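Local coordinates for protein putative nucleotide-diphospho-sugar transferase (PDB 3CGX) that probably transfers a sugar from a nucleotide-diphospho-sugar donor to an acceptor that is not known, at residues D53-V59 / H77-Q82; D104-L108 / A124-Q129. One frame throughout, in Å; residues are numbered along the deposited sequence.

Contact 1: residues D53-V59 / H77-Q82; sequences DLHICYV and HMFAAQ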
ATOM      1  N   ASP A  53      -6.280 -13.691  -4.399  1.00 22.38           N
ATOM      2  CA  ASP A  53      -7.500 -12.915  -4.294  1.00 20.79           C
ATOM      3  C   ASP A  53      -7.110 -11.542  -3.758  1.00 21.85           C
ATOM      4  O   ASP A  53      -6.122 -11.369  -3.001  1.00 25.75           O
ATOM      5  CB  ASP A  53      -8.514 -13.558  -3.332  1.00 24.43           C
ATOM      6  CG  ASP A  53      -9.112 -14.873  -3.856  1.00 22.27           C
ATOM      7  OD1 ASP A  53      -9.008 -15.174  -5.063  1.00 21.54           O
ATOM      8  OD2 ASP A  53      -9.739 -15.572  -3.044  1.00 29.21           O
ATOM      9  N   LEU A  54      -7.914 -10.560  -4.113  1.00 21.80           N
ATOM     10  CA  LEU A  54      -7.643  -9.184  -3.693  1.00 24.18           C
ATOM     11  C   LEU A  54      -8.821  -8.562  -2.959  1.00 22.86           C
ATOM     12  O   LEU A  54      -9.961  -8.639  -3.396  1.00 25.27           O
ATOM     13  CB  LEU A  54      -7.257  -8.369  -4.899  1.00 25.87           C
ATOM     14  CG  LEU A  54      -7.076  -6.861  -4.728  1.00 32.69           C
ATOM     15  CD1 LEU A  54      -5.737  -6.614  -4.084  1.00 25.83           C
ATOM     16  CD2 LEU A  54      -7.181  -6.162  -6.102  1.00 35.03           C
ATOM     17  N   HIS A  55      -8.529  -8.029  -1.780  1.00 21.49           N
ATOM     18  CA  HIS A  55      -9.521  -7.316  -0.965  1.00 22.08           C
ATOM     19  C   HIS A  55      -9.087  -5.895  -0.819  1.00 22.94           C
ATOM     20  O   HIS A  55      -8.008  -5.631  -0.284  1.00 22.17           O
ATOM     21  CB  HIS A  55      -9.629  -7.927   0.411  1.00 26.02           C
ATOM     22  CG  HIS A  55     -10.203  -9.305   0.397  1.00 27.99           C
ATOM     23  ND1 HIS A  55     -10.639  -9.940   1.528  1.00 43.28           N
ATOM     24  CD2 HIS A  55     -10.421 -10.158  -0.623  1.00 38.73           C
ATOM     25  CE1 HIS A  55     -11.115 -11.125   1.202  1.00 36.23           C
ATOM     26  NE2 HIS A  55     -10.999 -11.277  -0.099  1.00 34.88           N
ATOM     27  N   ILE A  56      -9.929  -4.991  -1.307  1.00 21.57           N
ATOM     28  CA  ILE A  56      -9.650  -3.585  -1.251  1.00 21.92           C
ATOM     29  C   ILE A  56     -10.245  -3.028   0.037  1.00 22.56           C
ATOM     30  O   ILE A  56     -11.473  -3.010   0.251  1.00 25.74           O
ATOM     31  CB  ILE A  56     -10.199  -2.842  -2.497  1.00 22.79           C
ATOM     32  CG1 ILE A  56      -9.571  -3.390  -3.794  1.00 26.92           C
ATOM     33  CG2 ILE A  56      -9.992  -1.310  -2.360  1.00 21.56           C
ATOM     34  CD1 ILE A  56     -10.300  -2.945  -5.069  1.00 24.88           C
ATOM     35  N   CYS A  57      -9.355  -2.598   0.927  1.00 21.52           N
ATOM     36  CA  CYS A  57      -9.726  -2.178   2.295  1.00 21.18           C
ATOM     37  C   CYS A  57      -9.558  -0.685   2.454  1.00 21.79           C
ATOM     38  O   CYS A  57      -8.430  -0.176   2.439  1.00 21.39           O
ATOM     39  CB  CYS A  57      -8.848  -2.919   3.321  1.00 23.04           C
ATOM     40  SG  CYS A  57      -8.918  -4.708   3.232  1.00 24.68           S
ATOM     41  N   TYR A  58     -10.696   0.020   2.582  1.00 21.72           N
ATOM     42  CA  TYR A  58     -10.724   1.457   2.585  1.00 21.54           C
ATOM     43  C   TYR A  58     -10.933   2.129   3.945  1.00 18.67           C
ATOM     44  O   TYR A  58     -11.626   1.651   4.856  1.00 20.93           O
ATOM     45  CB  TYR A  58     -11.780   1.957   1.599  1.00 19.32           C
ATOM     46  CG  TYR A  58     -13.207   1.552   1.876  1.00 17.63           C
ATOM     47  CD1 TYR A  58     -13.997   2.276   2.743  1.00 22.87           C
ATOM     48  CD2 TYR A  58     -13.797   0.447   1.223  1.00 19.84           C
ATOM     49  CE1 TYR A  58     -15.281   1.932   2.941  1.00 21.25           C
ATOM     50  CE2 TYR A  58     -15.082   0.097   1.447  1.00 24.11           C
ATOM     51  CZ  TYR A  58     -15.819   0.834   2.308  1.00 26.30           C
ATOM     52  OH  TYR A  58     -17.143   0.505   2.530  1.00 20.58           O
ATOM     53  N   VAL A  59     -10.278   3.263   4.056  1.00 18.61           N
ATOM     54  CA  VAL A  59     -10.365   4.073   5.228  1.00 19.88           C
ATOM     55  C   VAL A  59     -11.848   4.391   5.433  1.00 21.22           C
ATOM     56  O   VAL A  59     -12.536   4.850   4.488  1.00 21.05           O
ATOM     57  CB  VAL A  59      -9.521   5.350   5.116  1.00 19.71           C
ATOM     58  CG1 VAL A  59      -9.797   6.341   6.246  1.00 23.54           C
ATOM     59  CG2 VAL A  59      -8.001   4.987   5.061  1.00 21.72           C
ATOM     60  N   HIS A  77     -15.101  -6.032  -7.904  1.00 28.07           N
ATOM     61  CA  HIS A  77     -14.039  -6.160  -6.867  1.00 25.75           C
ATOM     62  C   HIS A  77     -14.639  -6.283  -5.475  1.00 25.03           C
ATOM     63  O   HIS A  77     -15.814  -5.936  -5.221  1.00 25.30           O
ATOM     64  CB  HIS A  77     -13.088  -4.948  -6.910  1.00 25.75           C
ATOM     65  CG  HIS A  77     -12.582  -4.661  -8.281  1.00 30.98           C
ATOM     66  ND1 HIS A  77     -11.616  -5.431  -8.880  1.00 32.97           N
ATOM     67  CD2 HIS A  77     -12.983  -3.768  -9.208  1.00 28.14           C
ATOM     68  CE1 HIS A  77     -11.403  -4.985 -10.107  1.00 36.57           C
ATOM     69  NE2 HIS A  77     -12.231  -3.984 -10.337  1.00 36.63           N
HETATM   70  N   MSE A  78     -13.833  -6.840  -4.582  1.00 23.48           N
HETATM   71  CA  MSE A  78     -14.240  -7.036  -3.195  1.00 22.98           C
HETATM   72  C   MSE A  78     -13.713  -5.856  -2.389  1.00 23.35           C
HETATM   73  O   MSE A  78     -12.504  -5.578  -2.354  1.00 23.17           O
HETATM   74  CB  MSE A  78     -13.704  -8.365  -2.648  1.00 24.58           C
HETATM   75  CG  MSE A  78     -14.266  -9.528  -3.394  1.00 38.56           C
HETATM   76 SE   MSE A  78     -13.605 -11.281  -2.755  0.75 56.86          SE
HETATM   77  CE  MSE A  78     -11.831 -11.344  -3.683  1.00 40.99           C
ATOM     78  N   PHE A  79     -14.644  -5.145  -1.763  1.00 22.62           N
ATOM     79  CA  PHE A  79     -14.336  -3.960  -0.980  1.00 22.23           C
ATOM     80  C   PHE A  79     -14.784  -4.209   0.458  1.00 25.32           C
ATOM     81  O   PHE A  79     -15.794  -4.861   0.680  1.00 26.28           O
ATOM     82  CB  PHE A  79     -15.082  -2.732  -1.502  1.00 21.28           C
ATOM     83  CG  PHE A  79     -14.801  -2.372  -2.946  1.00 23.39           C
ATOM     84  CD1 PHE A  79     -13.666  -1.623  -3.275  1.00 22.83           C
ATOM     85  CD2 PHE A  79     -15.701  -2.677  -3.953  1.00 25.05           C
ATOM     86  CE1 PHE A  79     -13.399  -1.271  -4.597  1.00 22.49           C
ATOM     87  CE2 PHE A  79     -15.431  -2.316  -5.303  1.00 20.82           C
ATOM     88  CZ  PHE A  79     -14.289  -1.623  -5.602  1.00 20.92           C
ATOM     89  N   ALA A  80     -14.021  -3.684   1.413  1.00 22.47           N
ATOM     90  CA  ALA A  80     -14.387  -3.718   2.840  1.00 24.37           C
ATOM     91  C   ALA A  80     -13.837  -2.494   3.512  1.00 21.23           C
ATOM     92  O   ALA A  80     -12.735  -2.053   3.177  1.00 22.46           O
ATOM     93  CB  ALA A  80     -13.856  -4.980   3.535  1.00 25.47           C
ATOM     94  N   ALA A  81     -14.603  -1.940   4.463  1.00 21.62           N
ATOM     95  CA  ALA A  81     -14.103  -0.837   5.283  1.00 21.70           C
ATOM     96  C   ALA A  81     -13.028  -1.392   6.192  1.00 21.62           C
ATOM     97  O   ALA A  81     -13.121  -2.502   6.683  1.00 23.10           O
ATOM     98  CB  ALA A  81     -15.211  -0.126   6.132  1.00 20.14           C
ATOM     99  N   GLN A  82     -12.001  -0.602   6.389  1.00 21.09           N
ATOM    100  CA  GLN A  82     -11.012  -0.855   7.427  1.00 20.93           C
ATOM    101  C   GLN A  82     -11.748  -0.590   8.729  1.00 23.55           C
ATOM    102  O   GLN A  82     -12.610   0.310   8.820  1.00 21.54           O
ATOM    103  CB  GLN A  82      -9.815   0.082   7.333  1.00 21.51           C
ATOM    104  CG  GLN A  82      -8.893  -0.104   6.102  1.00 20.67           C
ATOM    105  CD  GLN A  82      -7.786   0.940   6.071  1.00 19.93           C
ATOM    106  OE1 GLN A  82      -7.306   1.358   7.136  1.00 23.93           O
ATOM    107  NE2 GLN A  82      -7.358   1.371   4.851  1.00 19.54           N
TER
HETATM  108  O   HOH W   1     -11.405  -7.999  -5.600  1.00 27.95           O
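Ile56 and Tyr58 pair with Phe79 and Ala81 in the parallel edge of the central sheet. This is a beta-alpha-beta unit: strand 53-58, helix 65-73, then strand 78-81, an outermost strand of the GT-A-like sheet. Ile56 N donates to Met78 O at 2.8 Å, and the ladder continues to Gln82 N, which gives a nearly straight bond (176°) to Tyr58 O. The tight side-chain packing is on the face covered by helix 65-73. Ile56 and Phe79 lie side by side and point the same way, with Ile56 CD1 3.6 Å from Phe79 CE1. Tyr58 CG sits between the backbone N and the carbonyl carbon (chi1 62°). This turns the ring over the neighbouring strand, where Ala81 CA makes a CH-pi contact 3.8 Å from the ring centroid. Phe69 of the helix stacks on the same ring. On the other face Met78 and Ala80 are exposed, while Cys57 is buried. The solvent side is the start of the pair, where a water bridges Leu54 O and Met78 N. The selenomethionine chain of Met78 bends at its end and brings CE to 3.3 Å from Leu54 O. At the far end, Gln82 NE2 reaches Cys57 O at 3.1 Å from above the carbonyl plane.

Contact 2: residues D104-L108 / A124-Q129; sequences DRVVL and ALNDLQ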
ATOM      1  N   ASP A 104      -4.296 -19.058   3.445  1.00 25.25           N
ATOM      2  CA  ASP A 104      -3.066 -19.603   3.995  1.00 26.59           C
ATOM      3  C   ASP A 104      -1.975 -18.551   4.117  1.00 24.35           C
ATOM      4  O   ASP A 104      -1.123 -18.608   5.000  1.00 27.36           O
ATOM      5  CB  ASP A 104      -2.525 -20.712   3.099  1.00 29.22           C
ATOM      6  CG  ASP A 104      -1.200 -21.297   3.631  1.00 41.79           C
ATOM      7  OD1 ASP A 104      -1.184 -21.752   4.801  1.00 50.30           O
ATOM      8  OD2 ASP A 104      -0.181 -21.299   2.880  1.00 58.74           O
ATOM      9  N   ARG A 105      -1.951 -17.666   3.149  1.00 24.64           N
ATOM     10  CA  ARG A 105      -0.922 -16.651   3.061  1.00 24.00           C
ATOM     11  C   ARG A 105      -1.566 -15.332   2.688  1.00 22.92           C
ATOM     12  O   ARG A 105      -2.333 -15.253   1.745  1.00 23.53           O
ATOM     13  CB  ARG A 105       0.106 -17.008   1.988  1.00 24.86           C
ATOM     14  CG  ARG A 105       1.006 -18.229   2.303  1.00 26.58           C
ATOM     15  CD  ARG A 105       1.789 -18.590   1.064  1.00 30.58           C
ATOM     16  NE  ARG A 105       0.989 -19.423   0.177  1.00 34.51           N
ATOM     17  CZ  ARG A 105       1.035 -19.409  -1.143  1.00 37.04           C
ATOM     18  NH1 ARG A 105       1.850 -18.587  -1.780  1.00 35.35           N
ATOM     19  NH2 ARG A 105       0.246 -20.228  -1.827  1.00 35.14           N
ATOM     20  N   VAL A 106      -1.202 -14.298   3.438  1.00 22.08           N
ATOM     21  CA  VAL A 106      -1.782 -12.997   3.280  1.00 22.42           C
ATOM     22  C   VAL A 106      -0.736 -11.901   3.329  1.00 21.36           C
ATOM     23  O   VAL A 106       0.108 -11.886   4.199  1.00 21.48           O
ATOM     24  CB  VAL A 106      -2.840 -12.726   4.410  1.00 22.35           C
ATOM     25  CG1 VAL A 106      -3.450 -11.340   4.263  1.00 20.79           C
ATOM     26  CG2 VAL A 106      -3.914 -13.811   4.413  1.00 21.68           C
ATOM     27  N   VAL A 107      -0.797 -11.003   2.347  1.00 21.48           N
ATOM     28  CA  VAL A 107       0.040  -9.802   2.362  1.00 21.02           C
ATOM     29  C   VAL A 107      -0.857  -8.562   2.395  1.00 22.05           C
ATOM     30  O   VAL A 107      -1.913  -8.501   1.758  1.00 24.58           O
ATOM     31  CB  VAL A 107       1.098  -9.731   1.179  1.00 23.09           C
ATOM     32  CG1 VAL A 107       2.066 -10.972   1.208  1.00 22.57           C
ATOM     33  CG2 VAL A 107       0.423  -9.635  -0.106  1.00 28.97           C
ATOM     34  N   LEU A 108      -0.444  -7.593   3.194  1.00 21.81           N
ATOM     35  CA  LEU A 108      -1.155  -6.323   3.303  1.00 25.25           C
ATOM     36  C   LEU A 108      -0.196  -5.213   2.845  1.00 22.94           C
ATOM     37  O   LEU A 108       0.933  -5.117   3.289  1.00 24.06           O
ATOM     38  CB  LEU A 108      -1.670  -6.136   4.740  1.00 25.04           C
ATOM     39  CG  LEU A 108      -2.524  -4.924   5.143  1.00 24.36           C
ATOM     40  CD1 LEU A 108      -3.226  -5.215   6.507  1.00 21.43           C
ATOM     41  CD2 LEU A 108      -1.689  -3.681   5.220  1.00 20.90           C
ATOM     42  N   ALA A 124       6.843 -12.168  -2.908  1.00 25.00           N
ATOM     43  CA  ALA A 124       6.538 -12.202  -1.471  1.00 23.16           C
ATOM     44  C   ALA A 124       5.594 -13.360  -1.118  1.00 22.36           C
ATOM     45  O   ALA A 124       5.818 -14.098  -0.156  1.00 22.51           O
ATOM     46  CB  ALA A 124       5.950 -10.838  -0.997  1.00 22.19           C
ATOM     47  N   LEU A 125       4.522 -13.497  -1.883  1.00 21.79           N
ATOM     48  CA  LEU A 125       3.563 -14.558  -1.649  1.00 21.37           C
ATOM     49  C   LEU A 125       4.200 -15.916  -1.829  1.00 20.54           C
ATOM     50  O   LEU A 125       3.969 -16.833  -1.032  1.00 26.29           O
ATOM     51  CB  LEU A 125       2.354 -14.393  -2.563  1.00 21.49           C
ATOM     52  CG  LEU A 125       1.434 -13.242  -2.105  1.00 24.86           C
ATOM     53  CD1 LEU A 125       0.491 -12.811  -3.259  1.00 28.46           C
ATOM     54  CD2 LEU A 125       0.686 -13.620  -0.819  1.00 22.80           C
ATOM     55  N   ASN A 126       5.021 -16.049  -2.863  1.00 23.65           N
ATOM     56  CA  ASN A 126       5.734 -17.286  -3.110  1.00 21.76           C
ATOM     57  C   ASN A 126       6.648 -17.619  -1.921  1.00 21.93           C
ATOM     58  O   ASN A 126       6.720 -18.753  -1.480  1.00 21.40           O
ATOM     59  CB  ASN A 126       6.597 -17.225  -4.396  1.00 19.65           C
ATOM     60  CG  ASN A 126       5.763 -17.129  -5.712  1.00 24.21           C
ATOM     61  OD1 ASN A 126       4.587 -17.453  -5.750  1.00 23.86           O
ATOM     62  ND2 ASN A 126       6.432 -16.756  -6.802  1.00 20.19           N
ATOM     63  N   ASP A 127       7.394 -16.614  -1.473  1.00 24.97           N
ATOM     64  CA  ASP A 127       8.390 -16.789  -0.393  1.00 25.99           C
ATOM     65  C   ASP A 127       7.731 -17.104   0.971  1.00 22.62           C
ATOM     66  O   ASP A 127       8.325 -17.778   1.823  1.00 22.24           O
ATOM     67  CB  ASP A 127       9.326 -15.550  -0.292  1.00 24.02           C
ATOM     68  CG  ASP A 127      10.361 -15.477  -1.416  1.00 30.55           C
ATOM     69  OD1 ASP A 127      10.557 -16.442  -2.157  1.00 29.63           O
ATOM     70  OD2 ASP A 127      10.997 -14.427  -1.580  1.00 33.70           O
ATOM     71  N   LEU A 128       6.507 -16.642   1.175  1.00 20.97           N
ATOM     72  CA  LEU A 128       5.754 -16.965   2.402  1.00 24.40           C
ATOM     73  C   LEU A 128       5.424 -18.436   2.542  1.00 25.38           C
ATOM     74  O   LEU A 128       4.887 -18.883   3.557  1.00 26.05           O
ATOM     75  CB  LEU A 128       4.463 -16.144   2.537  1.00 25.12           C
ATOM     76  CG  LEU A 128       4.636 -14.783   3.168  1.00 26.05           C
ATOM     77  CD1 LEU A 128       3.309 -13.991   2.967  1.00 23.82           C
ATOM     78  CD2 LEU A 128       5.112 -14.834   4.679  1.00 18.51           C
ATOM     79  N   GLN A 129       5.708 -19.223   1.525  1.00 23.19           N
ATOM     80  CA  GLN A 129       5.555 -20.646   1.703  1.00 21.61           C
ATOM     81  C   GLN A 129       6.670 -21.148   2.586  1.00 22.91           C
ATOM     82  O   GLN A 129       6.541 -22.204   3.203  1.00 27.08           O
ATOM     83  CB  GLN A 129       5.581 -21.402   0.366  1.00 19.52           C
ATOM     84  CG  GLN A 129       4.382 -21.015  -0.484  1.00 23.30           C
ATOM     85  CD  GLN A 129       4.483 -21.560  -1.869  1.00 32.00           C
ATOM     86  OE1 GLN A 129       3.667 -22.382  -2.253  1.00 38.78           O
ATOM     87  NE2 GLN A 129       5.496 -21.127  -2.628  1.00 24.98           N
TER
HETATM   88  O   HOH W   2       2.149 -17.980  -4.565  1.00 41.90           O
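A helix packed across a strand of the central sheet makes this contact, with Arg105 and Val107 of the strand meeting Leu125 of the helix and Leu128 just after it in the chain. Val107 CG1 is the apolar centre. It meets Leu125 CD2 at 3.6 Å and Leu128 CD1 at 3.7 Å. Ala124 CB comes near the same methyl but is looser. Leu128 also runs along Arg105, the two side chains sliding past each other in opposite directions, with Arg105 CD 3.9 Å from Leu128 CB.

Strand 105-109 lies beside strand 5-11 in the GT-A-like sheet, and helix 118-127 follows it in the chain. Val106 points away from this helix and touches Met95 and Phe99 of helix 87-100, so the strand is packed on both faces.

The polar part gathers round the Arg105 guanidinium. The Arg105 chain bends at chi3 (-83°), and its NH1 donates to Leu125 O at 2.9 Å. The oxygen lies in the guanidinium plane, but the nitrogen stands above the carbonyl plane, 65° out of it. A water in the same guanidinium plane links NH1 to Asn126 OD1, which also bonds to Gln122. NH2 forms a salt bridge with Glu4, while the bond from NE to Asp104 OD2 is weak. Together these partners probably fix the rotation of the group, and the carboxylates of Glu4 and Asp104 would offset its charge.

Gln129 stacks on one face of the guanidinium, its amide plane turned 20° from it. Its CG stands 3.5 Å above that plane, toward the rim. The amide is held in turn, for Gln129 NE2 donates in plane to a lone pair of Asn126 O at 2.9 Å, and Gln129 N bonds to the same oxygen.

In the fold
Contact 1 and contact 2 both reach the same mixed sheet, in series along the chain. Their centres are about 18 Å apart and their nearest atoms about 7 Å, without touching. Contact 1 extends the sheet to one of its edge strands and is partly buried. Contact 2 packs a helix on the more central strand 105-109 and is mostly buried. Strand 5-11 lies between strands 53-58 and 105-109 and pairs with both. The chemistry differs accordingly. Residues 53-59 and 77-82 are joined mainly by a backbone ladder. Residues 104-108 and 124-129 are joined mainly by side chains, with an apolar patch and a buried arginine that grips a backbone oxygen.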